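PDB 4B9G: CS6 fimbrial subunit B, CS6 fimbrial subunit A from Escherichia coli, which is a structural subunit of the CS6 colonization factor of enterotoxigenic E. coli and probably serves in cell adhesion, here fused to a donor strand from its partner subunit. Local coordinates for residues A[20-25]-A[40-45]; A[50-55]-A[99-104]; A[84-89]-A[107-112]. One frame throughout, in Å; residues are numbered along the deposited sequence.

In the fold
The three contacts illustrate how antiparallel pairings assemble one curled sheet from strands both near and far apart in sequence; all lie in the CssB part of the fusion. Contacts 1 and 3 are neighbours, their centres about 9 Å apart, because strand 37-44 of contact 1 lies next to strand 108-119 of contact 3: M43 O is 2.8 Å from Y109 N, and T44 OG1 2.6 Å from S108 OG. Contact 2 lies about 11 Å from contact 3 and 14 Å from contact 1, centre to centre. It meets contact 3 where K104 N lies 2.9 Å from Y109 OH, and contact 1 through packing of I45 on V52 and V103.

Contact 1. Residues A[20-25]-A[40-45]; sequences AVRIIP and TVEMTI
Four backbone hydrogen bonds, in two reciprocal pairs, set the register between residues 20-25 and 40-45. R22 and E42 exchange N-H and C=O, R22 N reaching E42 O at 2.9 Å, and I24 and T40 do the same, I24 N lying 2.8 Å from T40 O. The ladder frays at A20: the bond from T44 N to A20 O is weak, and a water bridges the same two atoms. At the non-hydrogen-bonded positions, V21 CA and I23 CA turn their hydrogens to the carbonyl oxygens of E42 and T40.

The polar and I24 contacts share the face of R22, T40 and E42. The side chains of R22 and E42 run side by side, but their flat ends are turned 76° against each other, and the salt bridge from R22 NH2 to E42 OE1 is long at 3.8 Å. A water makes the closer link, accepting from R22 NE and donating to E42 OE1 at 2.6 Å. I24 CD1 lies over one face of the guanidinium, toward its rim, and touches E42 OE2, while T40 CG2 presses on I24 CB at 3.5 Å. With chi1 of T40 at -67°, CG2 sits between the backbone N and the carbonyl carbon, which directs the methyl at I24.

Apolar contacts occupy the other face. V21 CG1 meets V41 CG1 at 3.9 Å, V21 CG2 lies against M43 CB, and I23 CD1 rests beside V41 CG2. Farther in, V41 packs on L134 and M43 on V136, while V21 touches F154 of the fused CssA donor strand, a neighbour supplied by the construct. With a mixed face outside and aliphatic and methionine side chains inside, strands 21-28 and 37-44 form a hairpin of the immunoglobulin-like, donor-strand-complemented pilin fold, as in other fimbrial subunits.

Contact 2. Residues A[50-55]-A[99-104]; sequences SAVKIV and GSFSVK
V52 and F101 form the antiparallel hydrogen-bonded pair that fastens the short strand 101-102 to strand 51-56, an edge pairing in the curled sheet of this pilin subunit. V52 N donates to F101 O at 3.0 Å and F101 N returns a bond to V52 O at 2.9 Å. One step along, V103 N reaches S50 O from above the carbonyl plane. On the far side of strand 51-56, S50 and A51 both face Y139, a classic beta bulge.

The side chain of F101 can be followed outward. Its chi1 of 77° places CG between the backbone N and the carbonyl carbon, so that from CB the ring leans back over its partner strand. CD1 comes to 3.3 Å from V52 O, and CE1, one atom farther, still lies near that oxygen and meets V52 CB at 4.2 Å. CZ, at the tip, packs on K86 CD, while the ring as a whole also meets F93, their planes at about 60°. Over one ring face, offset toward the rim, stands V103 CG1, the same methyl that touches V52 CG2 at 3.9 Å.

Contact 3. Residues A[84-89]-A[107-112]; sequences IRKDSG and TSYTFS
A classic beta bulge interrupts the antiparallel pairing of strands 79-88 and 108-119, where D87 and S88 both face T110. The amides of these two residues reach T110 O from the same face of its plane, D87 N at 2.8 Å and S88 N at 3.3 Å, and the register shifts by one residue. Before the bulge R85 and S112 form a regular pair, each donating N-H to the other's carbonyl; at the bulge itself, T110 N also donates to S88 O.

At the bulge, D87 joins a small polar cluster. R85 grips its carboxylate side-on in a salt bridge, NE to OD1 at 2.8 Å and NH2 to OD2 at 3.3 Å, OD1 receiving NE on its syn lone pair. S112 OG donates to D87 OD2 from above the carboxylate plane, so OD2 takes two protein donors and the group is steadied in two directions. Beside it, S88 OG and T110 OG1 share a hydrogen bond of 2.7 Å. Both oxygens sit between backbone N and carbonyl carbon, with chi1 of 69° and 64°, which turns the two hydroxyls toward each other.

Two aromatic rings occupy the other face of the pairing. G89 CA stands over the face of Y109, 3.8 Å from its centroid in a CH-pi contact, and K86 CD approaches the same ring at its edge. From there K86 bends back so that NZ donates to G89 O. K86 CB lies 3.7 Å from F111 CE2, and I84 CG2 meets F111 CD2.

Beyond the pair, strand 37-44 bonds to the other edge of strand 108-119, F111 packs on I54 of strand 51-56, and F101 of strand 101-102 touches Y109 and F111.

Contact 1. Residues A[20-25]-A[40-45]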
loop_
_atom_site.group_PDB
_atom_site.type_symbol
_atom_site.label_atom_id
_atom_site.label_comp_id
_atom_site.label_asym_id
_atom_site.label_seq_id
_atom_site.Cartn_x
_atom_site.Cartn_y
_atom_site.Cartn_z
ATOM N N ALA A 20 -0.723 14.744 -3.093
ATOM C CA ALA A 20 0.312 14.455 -2.106
ATOM C C ALA A 20 1.024 13.130 -2.330
ATOM O O ALA A 20 2.140 12.958 -1.842
ATOM C CB ALA A 20 -0.284 14.480 -0.707
ATOM N N VAL A 21 0.426 12.173 -2.983
ATOM C CA VAL A 21 0.799 10.782 -3.098
ATOM C C VAL A 21 1.048 10.367 -4.530
ATOM O O VAL A 21 0.294 10.730 -5.431
ATOM C CB VAL A 21 -0.301 9.878 -2.495
ATOM C CG1 VAL A 21 0.037 8.472 -2.542
ATOM C CG2 VAL A 21 -0.686 10.302 -1.154
ATOM N N ARG A 22 2.102 9.571 -4.753
ATOM C CA ARG A 22 2.342 8.927 -6.031
ATOM C C ARG A 22 2.605 7.426 -5.804
ATOM O O ARG A 22 3.210 7.017 -4.807
ATOM C CB ARG A 22 3.554 9.588 -6.723
ATOM C CG ARG A 22 4.235 8.880 -7.823
ATOM C CD ARG A 22 5.214 9.828 -8.442
ATOM N NE ARG A 22 6.620 9.797 -8.023
ATOM C CZ ARG A 22 7.591 9.193 -8.701
ATOM N NH1 ARG A 22 7.330 8.458 -9.775
ATOM N NH2 ARG A 22 8.845 9.346 -8.300
ATOM N N ILE A 23 2.180 6.620 -6.773
ATOM C CA ILE A 23 2.373 5.176 -6.815
ATOM C C ILE A 23 3.341 4.846 -7.958
ATOM O O ILE A 23 3.233 5.412 -9.060
ATOM C CB ILE A 23 1.055 4.459 -7.113
ATOM C CG1 ILE A 23 -0.074 4.935 -6.187
ATOM C CG2 ILE A 23 1.281 2.936 -7.111
ATOM C CD1 ILE A 23 0.150 4.668 -4.721
ATOM N N ILE A 24 4.283 3.939 -7.690
ATOM C CA ILE A 24 5.284 3.513 -8.670
ATOM C C ILE A 24 5.240 1.984 -8.792
ATOM O O ILE A 24 5.751 1.269 -7.925
ATOM C CB ILE A 24 6.720 3.953 -8.283
ATOM C CG1 ILE A 24 6.768 5.417 -7.837
ATOM C CG2 ILE A 24 7.659 3.704 -9.454
ATOM C CD1 ILE A 24 8.142 5.896 -7.395
ATOM N N PRO A 25 4.587 1.445 -9.840
ATOM C CA PRO A 25 4.581 -0.019 -10.029
ATOM C C PRO A 25 5.969 -0.576 -10.280
ATOM O O PRO A 25 6.800 0.107 -10.879
ATOM C CB PRO A 25 3.691 -0.213 -11.270
ATOM C CG PRO A 25 2.808 1.023 -11.253
ATOM C CD PRO A 25 3.716 2.128 -10.821
ATOM N N THR A 40 5.762 0.791 -5.080
ATOM C CA THR A 40 6.158 1.674 -3.982
ATOM C C THR A 40 5.228 2.896 -3.984
ATOM O O THR A 40 4.490 3.169 -4.960
ATOM C CB THR A 40 7.599 2.019 -4.076
ATOM O OG1 THR A 40 8.499 0.941 -3.861
ATOM C CG2 THR A 40 7.899 2.846 -5.147
ATOM N N VAL A 41 5.244 3.595 -2.862
ATOM C CA VAL A 41 4.393 4.751 -2.603
ATOM C C VAL A 41 5.289 5.859 -2.056
ATOM O O VAL A 41 6.105 5.612 -1.147
ATOM C CB VAL A 41 3.320 4.425 -1.545
ATOM C CG1 VAL A 41 2.382 5.619 -1.335
ATOM C CG2 VAL A 41 2.551 3.164 -1.922
ATOM N N GLU A 42 5.144 7.072 -2.585
ATOM C CA GLU A 42 5.885 8.235 -2.088
ATOM C C GLU A 42 4.899 9.342 -1.787
ATOM O O GLU A 42 3.961 9.571 -2.555
ATOM C CB GLU A 42 6.960 8.683 -3.093
ATOM C CG GLU A 42 7.905 7.530 -3.470
ATOM C CD GLU A 42 9.212 7.951 -4.123
ATOM O OE1 GLU A 42 9.341 9.100 -4.567
ATOM O OE2 GLU A 42 10.123 7.113 -4.214
ATOM N N MET A 43 5.090 10.037 -0.670
ATOM C CA MET A 43 4.214 11.150 -0.305
ATOM C C MET A 43 4.954 12.194 0.512
ATOM O O MET A 43 5.891 11.894 1.223
ATOM C CB MET A 43 2.988 10.684 0.471
ATOM C CG MET A 43 3.298 10.105 1.859
ATOM S SD MET A 43 1.828 9.488 2.802
ATOM C CE MET A 43 1.347 8.031 1.874
ATOM N N THR A 44 4.561 13.447 0.392
ATOM C CA THR A 44 5.042 14.462 1.357
ATOM C C THR A 44 3.828 14.915 2.142
ATOM O O THR A 44 2.787 15.121 1.607
ATOM C CB THR A 44 5.811 15.669 0.717
ATOM O OG1 THR A 44 6.998 15.202 0.079
ATOM C CG2 THR A 44 6.225 16.710 1.761
ATOM N N ILE A 45 3.976 15.074 3.424
ATOM C CA ILE A 45 2.840 15.375 4.278
ATOM C C ILE A 45 2.474 16.864 4.173
ATOM O O ILE A 45 3.309 17.720 4.485
ATOM C CB ILE A 45 3.244 15.044 5.716
ATOM C CG1 ILE A 45 3.750 13.587 5.824
ATOM C CG2 ILE A 45 2.093 15.334 6.654
ATOM C CD1 ILE A 45 2.798 12.516 5.326
HETATM O O HOH W 1 4.043 15.219 -2.229
HETATM O O HOH W 2 7.841 10.865 -5.668
#

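Contact 2. Residues A[50-55]-A[99-104]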
loop_
_atom_site.group_PDB
_atom_site.type_symbol
_atom_site.label_atom_id
_atom_site.label_comp_id
_atom_site.label_asym_id
_atom_site.label_seq_id
_atom_site.Cartn_x
_atom_site.Cartn_y
_atom_site.Cartn_z
ATOM N N SER A 50 -1.509 15.593 10.650
ATOM C CA SER A 50 -0.873 15.031 11.809
ATOM C C SER A 50 -0.652 13.548 11.796
ATOM O O SER A 50 0.230 13.066 12.474
ATOM C CB SER A 50 -1.584 15.413 13.113
ATOM O OG SER A 50 -1.795 16.750 13.221
ATOM N N ALA A 51 -1.462 12.825 11.031
ATOM C CA ALA A 51 -1.379 11.367 11.007
ATOM C C ALA A 51 -1.834 10.832 9.660
ATOM O O ALA A 51 -2.618 11.476 8.943
ATOM C CB ALA A 51 -2.201 10.749 12.136
ATOM N N VAL A 52 -1.335 9.643 9.341
ATOM C CA VAL A 52 -1.612 8.950 8.094
ATOM C C VAL A 52 -2.015 7.509 8.368
ATOM O O VAL A 52 -1.413 6.852 9.201
ATOM C CB VAL A 52 -0.351 8.954 7.174
ATOM C CG1 VAL A 52 -0.520 8.025 5.970
ATOM C CG2 VAL A 52 -0.035 10.384 6.736
ATOM N N LYS A 53 -2.975 6.979 7.656
ATOM C CA LYS A 53 -3.342 5.591 7.478
ATOM C C LYS A 53 -3.015 5.184 6.056
ATOM O O LYS A 53 -3.341 5.915 5.117
ATOM C CB LYS A 53 -4.805 5.355 7.740
ATOM C CG LYS A 53 -5.352 4.018 7.593
ATOM C CD LYS A 53 -6.802 3.888 7.886
ATOM C CE LYS A 53 -7.332 2.552 7.857
ATOM N NZ LYS A 53 -8.790 2.611 8.088
ATOM N N ILE A 54 -2.394 4.019 5.904
ATOM C CA ILE A 54 -2.070 3.488 4.580
ATOM C C ILE A 54 -2.259 1.973 4.625
ATOM O O ILE A 54 -1.501 1.268 5.294
ATOM C CB ILE A 54 -0.657 3.944 4.117
ATOM C CG1 ILE A 54 -0.325 3.312 2.773
ATOM C CG2 ILE A 54 0.436 3.672 5.163
ATOM C CD1 ILE A 54 0.918 3.869 2.135
ATOM N N VAL A 55 -3.263 1.452 3.985
ATOM C CA VAL A 55 -3.737 0.110 4.061
ATOM C C VAL A 55 -4.357 -0.359 2.733
ATOM O O VAL A 55 -5.106 0.385 2.136
ATOM C CB VAL A 55 -4.710 -0.059 5.269
ATOM C CG1 VAL A 55 -5.912 0.660 5.030
ATOM C CG2 VAL A 55 -5.071 -1.423 5.507
ATOM N N GLY A 99 -4.056 0.943 11.587
ATOM C CA GLY A 99 -4.342 2.226 12.201
ATOM C C GLY A 99 -3.538 3.361 11.616
ATOM O O GLY A 99 -2.555 3.145 10.904
ATOM N N SER A 100 -3.948 4.582 11.935
ATOM C CA SER A 100 -3.146 5.735 11.575
ATOM C C SER A 100 -1.933 5.838 12.500
ATOM O O SER A 100 -1.923 5.279 13.600
ATOM C CB SER A 100 -3.987 7.000 11.635
ATOM O OG SER A 100 -4.527 7.201 12.931
ATOM N N PHE A 101 -0.917 6.573 12.047
ATOM C CA PHE A 101 0.252 6.858 12.867
ATOM C C PHE A 101 0.645 8.314 12.667
ATOM O O PHE A 101 0.424 8.902 11.613
ATOM C CB PHE A 101 1.410 5.900 12.568
ATOM C CG PHE A 101 2.176 6.208 11.289
ATOM C CD1 PHE A 101 1.640 5.958 10.042
ATOM C CD2 PHE A 101 3.468 6.716 11.354
ATOM C CE1 PHE A 101 2.372 6.233 8.879
ATOM C CE2 PHE A 101 4.205 6.997 10.207
ATOM C CZ PHE A 101 3.653 6.745 8.963
ATOM N N SER A 102 1.241 8.905 13.701
ATOM C CA SER A 102 1.615 10.313 13.671
ATOM C C SER A 102 2.855 10.542 12.805
ATOM O O SER A 102 3.851 9.807 12.895
ATOM C CB SER A 102 1.834 10.826 15.096
ATOM O OG SER A 102 0.619 10.735 15.818
ATOM N N VAL A 103 2.779 11.588 11.979
ATOM C CA VAL A 103 3.797 11.940 10.992
ATOM C C VAL A 103 4.269 13.373 11.193
ATOM O O VAL A 103 3.641 14.156 11.897
ATOM C CB VAL A 103 3.268 11.778 9.538
ATOM C CG1 VAL A 103 2.990 10.317 9.224
ATOM C CG2 VAL A 103 2.047 12.625 9.292
ATOM N N LYS A 104 5.360 13.735 10.564
ATOM C CA LYS A 104 5.937 15.064 10.541
ATOM C C LYS A 104 5.559 15.826 9.274
ATOM O O LYS A 104 5.855 15.403 8.171
ATOM C CB LYS A 104 7.468 15.094 10.782
ATOM C CG LYS A 104 7.976 14.426 12.018
ATOM C CD LYS A 104 9.520 14.457 12.148
ATOM C CE LYS A 104 9.953 13.948 13.506
ATOM N NZ LYS A 104 9.591 14.703 14.681
HETATM O O HOH W 3 1.869 14.546 14.322
HETATM O O HOH W 4 -1.985 2.367 8.256
#

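Contact 3. Residues A[84-89]-A[107-112]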
loop_
_atom_site.group_PDB
_atom_site.type_symbol
_atom_site.label_atom_id
_atom_site.label_comp_id
_atom_site.label_asym_id
_atom_site.label_seq_id
_atom_site.Cartn_x
_atom_site.Cartn_y
_atom_site.Cartn_z
ATOM N N ILE A 84 2.026 -3.614 3.437
ATOM C CA ILE A 84 2.733 -2.342 3.299
ATOM C C ILE A 84 3.807 -2.179 4.389
ATOM O O ILE A 84 3.519 -2.306 5.592
ATOM C CB ILE A 84 1.724 -1.153 3.381
ATOM C CG1 ILE A 84 0.777 -1.191 2.175
ATOM C CG2 ILE A 84 2.451 0.184 3.510
ATOM C CD1 ILE A 84 1.387 -0.787 0.836
ATOM N N ARG A 85 5.034 -1.883 3.964
ATOM C CA ARG A 85 6.182 -1.610 4.826
ATOM C C ARG A 85 6.578 -0.136 4.649
ATOM O O ARG A 85 6.649 0.354 3.510
ATOM C CB ARG A 85 7.353 -2.509 4.408
ATOM C CG ARG A 85 8.566 -2.400 5.302
ATOM C CD ARG A 85 9.701 -3.322 4.869
ATOM N NE ARG A 85 10.322 -2.838 3.641
ATOM C CZ ARG A 85 10.889 -3.604 2.710
ATOM N NH1 ARG A 85 10.940 -4.920 2.825
ATOM N NH2 ARG A 85 11.388 -3.031 1.633
ATOM N N LYS A 86 6.835 0.569 5.752
ATOM C CA LYS A 86 7.380 1.927 5.646
ATOM C C LYS A 86 8.885 1.856 5.438
ATOM O O LYS A 86 9.584 1.229 6.240
ATOM C CB LYS A 86 7.068 2.729 6.909
ATOM C CG LYS A 86 7.552 4.168 6.827
ATOM C CD LYS A 86 7.113 5.043 8.015
ATOM C CE LYS A 86 7.650 4.613 9.369
ATOM N NZ LYS A 86 9.110 4.806 9.459
ATOM N N ASP A 87 9.366 2.515 4.389
ATOM C CA ASP A 87 10.789 2.553 4.075
ATOM C C ASP A 87 11.506 3.875 4.360
ATOM O O ASP A 87 12.744 3.898 4.371
ATOM C CB ASP A 87 11.044 2.097 2.642
ATOM C CG ASP A 87 10.868 0.588 2.480
ATOM O OD1 ASP A 87 10.980 -0.154 3.477
ATOM O OD2 ASP A 87 10.642 0.130 1.349
ATOM N N SER A 88 10.785 4.953 4.619
ATOM C CA SER A 88 11.418 6.182 5.109
ATOM C C SER A 88 10.361 7.105 5.685
ATOM O O SER A 88 9.182 7.022 5.345
ATOM C CB SER A 88 12.218 6.911 4.031
ATOM O OG SER A 88 11.337 7.438 3.065
ATOM N N GLY A 89 10.816 8.002 6.557
ATOM C CA GLY A 89 9.974 8.994 7.211
ATOM C C GLY A 89 9.737 8.652 8.676
ATOM O O GLY A 89 9.453 7.500 9.007
ATOM N N THR A 107 7.542 16.756 5.450
ATOM C CA THR A 107 8.552 15.763 5.255
ATOM C C THR A 107 8.014 14.621 4.423
ATOM O O THR A 107 6.826 14.408 4.291
ATOM C CB THR A 107 9.078 15.196 6.519
ATOM O OG1 THR A 107 8.077 14.428 7.104
ATOM C CG2 THR A 107 9.497 16.186 7.409
ATOM N N SER A 108 8.943 13.885 3.869
ATOM C CA SER A 108 8.570 12.863 2.892
ATOM C C SER A 108 8.591 11.448 3.493
ATOM O O SER A 108 9.422 11.128 4.344
ATOM C CB SER A 108 9.502 12.941 1.683
ATOM O OG SER A 108 9.191 14.054 0.856
ATOM N N TYR A 109 7.664 10.617 3.023
ATOM C CA TYR A 109 7.523 9.226 3.450
ATOM C C TYR A 109 7.511 8.323 2.223
ATOM O O TYR A 109 6.951 8.668 1.170
ATOM C CB TYR A 109 6.207 9.025 4.245
ATOM C CG TYR A 109 6.263 9.644 5.609
ATOM C CD1 TYR A 109 6.224 11.022 5.765
ATOM C CD2 TYR A 109 6.470 8.863 6.744
ATOM C CE1 TYR A 109 6.346 11.605 7.018
ATOM C CE2 TYR A 109 6.606 9.450 8.007
ATOM C CZ TYR A 109 6.571 10.825 8.130
ATOM O OH TYR A 109 6.725 11.428 9.356
ATOM N N THR A 110 8.122 7.154 2.356
ATOM C CA THR A 110 8.051 6.142 1.324
ATOM C C THR A 110 7.620 4.825 1.935
ATOM O O THR A 110 7.923 4.533 3.095
ATOM C CB THR A 110 9.372 5.958 0.559
ATOM O OG1 THR A 110 10.372 5.477 1.451
ATOM C CG2 THR A 110 9.813 7.270 -0.109
ATOM N N PHE A 111 6.895 4.043 1.143
ATOM C CA PHE A 111 6.380 2.743 1.544
ATOM C C PHE A 111 6.549 1.777 0.378
ATOM O O PHE A 111 6.640 2.202 -0.790
ATOM C CB PHE A 111 4.888 2.812 1.922
ATOM C CG PHE A 111 4.558 3.816 3.010
ATOM C CD1 PHE A 111 4.389 5.164 2.710
ATOM C CD2 PHE A 111 4.383 3.401 4.334
ATOM C CE1 PHE A 111 4.079 6.068 3.693
ATOM C CE2 PHE A 111 4.065 4.315 5.333
ATOM C CZ PHE A 111 3.904 5.645 5.015
ATOM N N SER A 112 6.574 0.500 0.601
ATOM C CA SER A 112 6.672 -0.575 -0.297
ATOM C C SER A 112 5.573 -1.626 -0.058
ATOM O O SER A 112 5.269 -1.948 1.094
ATOM C CB SER A 112 8.071 -1.171 -0.308
ATOM O OG SER A 112 8.306 -1.574 0.931
HETATM O O HOH W 5 9.626 2.468 -0.669
#